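Local structure of putative lipoprotein (Clostridium perfringens ATCC 13124, 4R7R) at residues K71-I74 against E79-V82. The protein is of unknown function but is a putative lipoprotein that may bind lipid. Residues are numbered along the deposited sequence; the frame is centred on the assembly and turned at random.
Sequences KIFI and EKYV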
ATOM      1  N   LYS A  71      -1.228  -1.018  -8.460  1.00 26.05           N
ATOM      2  CA  LYS A  71      -2.217  -0.425  -7.593  1.00 27.26           C
ATOM      3  C   LYS A  71      -2.853  -1.537  -6.766  1.00 25.52           C
ATOM      4  O   LYS A  71      -3.339  -2.543  -7.303  1.00 24.98           O
ATOM      5  CB  LYS A  71      -3.255   0.321  -8.426  1.00 30.70           C
ATOM      6  CG  LYS A  71      -3.746   1.614  -7.827  1.00 35.15           C
ATOM      7  CD  LYS A  71      -4.642   2.380  -8.820  1.00 38.00           C
ATOM      8  CE  LYS A  71      -5.116   3.679  -8.205  1.00 38.32           C
ATOM      9  NZ  LYS A  71      -4.021   4.668  -8.121  1.00 38.40           N
ATOM     10  N   ILE A  72      -2.814  -1.361  -5.453  1.00 26.03           N
ATOM     11  CA  ILE A  72      -3.425  -2.285  -4.514  1.00 26.73           C
ATOM     12  C   ILE A  72      -4.756  -1.729  -3.945  1.00 29.89           C
ATOM     13  O   ILE A  72      -4.785  -0.678  -3.284  1.00 29.72           O
ATOM     14  CB  ILE A  72      -2.439  -2.597  -3.369  1.00 30.20           C
ATOM     15  CG1 ILE A  72      -1.131  -3.180  -3.937  1.00 32.59           C
ATOM     16  CG2 ILE A  72      -3.079  -3.521  -2.338  1.00 33.30           C
ATOM     17  CD1 ILE A  72      -0.068  -3.633  -2.879  1.00 21.71           C
ATOM     18  N   PHE A  73      -5.854  -2.430  -4.214  1.00 29.13           N
ATOM     19  CA  PHE A  73      -7.157  -2.048  -3.669  1.00 29.14           C
ATOM     20  C   PHE A  73      -7.485  -2.898  -2.467  1.00 31.98           C
ATOM     21  O   PHE A  73      -7.711  -4.106  -2.587  1.00 33.90           O
ATOM     22  CB  PHE A  73      -8.256  -2.169  -4.727  1.00 27.65           C
ATOM     23  CG  PHE A  73      -8.114  -1.173  -5.827  1.00 28.41           C
ATOM     24  CD1 PHE A  73      -8.550   0.127  -5.656  1.00 28.72           C
ATOM     25  CD2 PHE A  73      -7.487  -1.518  -7.017  1.00 28.56           C
ATOM     26  CE1 PHE A  73      -8.405   1.067  -6.660  1.00 28.48           C
ATOM     27  CE2 PHE A  73      -7.339  -0.588  -8.023  1.00 27.82           C
ATOM     28  CZ  PHE A  73      -7.796   0.715  -7.842  1.00 28.14           C
ATOM     29  N   ILE A  74      -7.480  -2.266  -1.302  1.00 32.58           N
ATOM     30  CA  ILE A  74      -7.805  -2.957  -0.065  1.00 34.99           C
ATOM     31  C   ILE A  74      -9.260  -2.677   0.270  1.00 38.77           C
ATOM     32  O   ILE A  74      -9.652  -1.539   0.562  1.00 39.19           O
ATOM     33  CB  ILE A  74      -6.903  -2.530   1.089  1.00 34.88           C
ATOM     34  CG1 ILE A  74      -5.442  -2.776   0.724  1.00 33.50           C
ATOM     35  CG2 ILE A  74      -7.260  -3.298   2.345  1.00 34.98           C
ATOM     36  CD1 ILE A  74      -4.470  -2.150   1.695  1.00 34.41           C
ATOM     37  N   GLU A  79     -15.130   0.640   4.137  1.00 67.40           N
ATOM     38  CA  GLU A  79     -14.106   1.489   3.528  1.00 60.74           C
ATOM     39  C   GLU A  79     -13.306   0.793   2.434  1.00 51.97           C
ATOM     40  O   GLU A  79     -13.213  -0.431   2.408  1.00 50.18           O
ATOM     41  CB  GLU A  79     -13.137   1.982   4.606  1.00 62.45           C
ATOM     42  CG  GLU A  79     -13.675   3.097   5.475  1.00 67.87           C
ATOM     43  CD  GLU A  79     -13.404   4.471   4.879  1.00 69.37           C
ATOM     44  OE1 GLU A  79     -13.874   5.476   5.470  1.00 73.12           O
ATOM     45  OE2 GLU A  79     -12.716   4.539   3.827  1.00 66.31           O
ATOM     46  N   LYS A  80     -12.724   1.583   1.536  1.00 36.24           N
ATOM     47  CA  LYS A  80     -11.715   1.076   0.613  1.00 31.92           C
ATOM     48  C   LYS A  80     -10.455   1.961   0.662  1.00 26.73           C
ATOM     49  O   LYS A  80     -10.538   3.190   0.661  1.00 25.03           O
ATOM     50  CB  LYS A  80     -12.241   0.988  -0.833  1.00 30.94           C
ATOM     51  CG  LYS A  80     -11.091   0.731  -1.852  1.00 55.74           C
ATOM     52  CD  LYS A  80     -11.520   0.057  -3.156  1.00 56.38           C
ATOM     53  CE  LYS A  80     -11.701   1.050  -4.300  1.00 56.19           C
ATOM     54  NZ  LYS A  80     -12.063   0.351  -5.570  1.00 57.12           N
ATOM     55  N   TYR A  81      -9.287   1.332   0.713  1.00 23.13           N
ATOM     56  CA  TYR A  81      -8.056   2.090   0.667  1.00 22.54           C
ATOM     57  C   TYR A  81      -7.231   1.688  -0.555  1.00 25.34           C
ATOM     58  O   TYR A  81      -7.407   0.608  -1.133  1.00 27.57           O
ATOM     59  CB  TYR A  81      -7.262   1.902   1.965  1.00 22.36           C
ATOM     60  CG  TYR A  81      -7.700   2.824   3.107  1.00 24.25           C
ATOM     61  CD1 TYR A  81      -8.965   2.716   3.672  1.00 26.43           C
ATOM     62  CD2 TYR A  81      -6.837   3.785   3.623  1.00 24.99           C
ATOM     63  CE1 TYR A  81      -9.364   3.541   4.697  1.00 29.21           C
ATOM     64  CE2 TYR A  81      -7.223   4.615   4.662  1.00 27.27           C
ATOM     65  CZ  TYR A  81      -8.490   4.495   5.192  1.00 30.99           C
ATOM     66  OH  TYR A  81      -8.883   5.326   6.224  1.00 33.60           O
ATOM     67  N   VAL A  82      -6.326   2.571  -0.944  1.00 24.54           N
ATOM     68  CA  VAL A  82      -5.518   2.361  -2.119  1.00 24.17           C
ATOM     69  C   VAL A  82      -4.054   2.489  -1.731  1.00 24.48           C
ATOM     70  O   VAL A  82      -3.680   3.382  -0.975  1.00 24.57           O
ATOM     71  CB  VAL A  82      -5.884   3.378  -3.243  1.00 28.50           C
ATOM     72  CG1 VAL A  82      -4.930   3.279  -4.395  1.00 28.83           C
ATOM     73  CG2 VAL A  82      -7.314   3.154  -3.718  1.00 29.18           C
TER
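Val82 stands directly across from Phe73 in a non-hydrogen-bonded antiparallel pair, and the two side chains run side by side off the same face of the sheet. The valine has its branches divided between two neighbours. CG2 lies 3.8 Å from Phe73 CE1 and approaches the ring obliquely; CG1, anti to the backbone N (chi1 173°), meets the aliphatic chain of Lys71, with Lys71 CE 3.8 Å away. At the end of Lys71, NZ forms a salt bridge with Asp84 and a hydrogen bond with Tyr94 OH. Lys80 reaches Phe73 from two residues nearer the turn, its chain bent at chi3 (99°) and crossing toward the ring, where NZ comes within 3.5 Å of Phe73 CD1, again obliquely. Arg26 brings a second positive charge close to this ammonium, which probably costs some electrostatic energy.

Strands 70-75 and 80-85 form a beta hairpin at the middle of an antiparallel sheet, between strands 24-29 and 90-95. Next along the hairpin, Ile74 and Tyr81 form a hydrogen-bonded pair with both backbone bonds made: Ile74 N to Tyr81 O at 2.9 Å and Tyr81 N to Ile74 O, also 2.9 Å. Ile74 CB lies 3.9 Å from Tyr81 O, and the isoleucine side chain also touches Ile83. Ile74 O additionally receives a CA-H...O contact from Lys80 CA at 3.3 Å, and Val82 CA makes the equivalent approach to Ile72 O. Ile74 and Tyr81 point to the face that carries helix 9-17; both side chains touch Leu14, and the tyrosine ring, which leads away from Ile74, also rests on Asn13 and Leu17. On the face of Phe73, the side chains of Lys80 and Val82 touch Trp96.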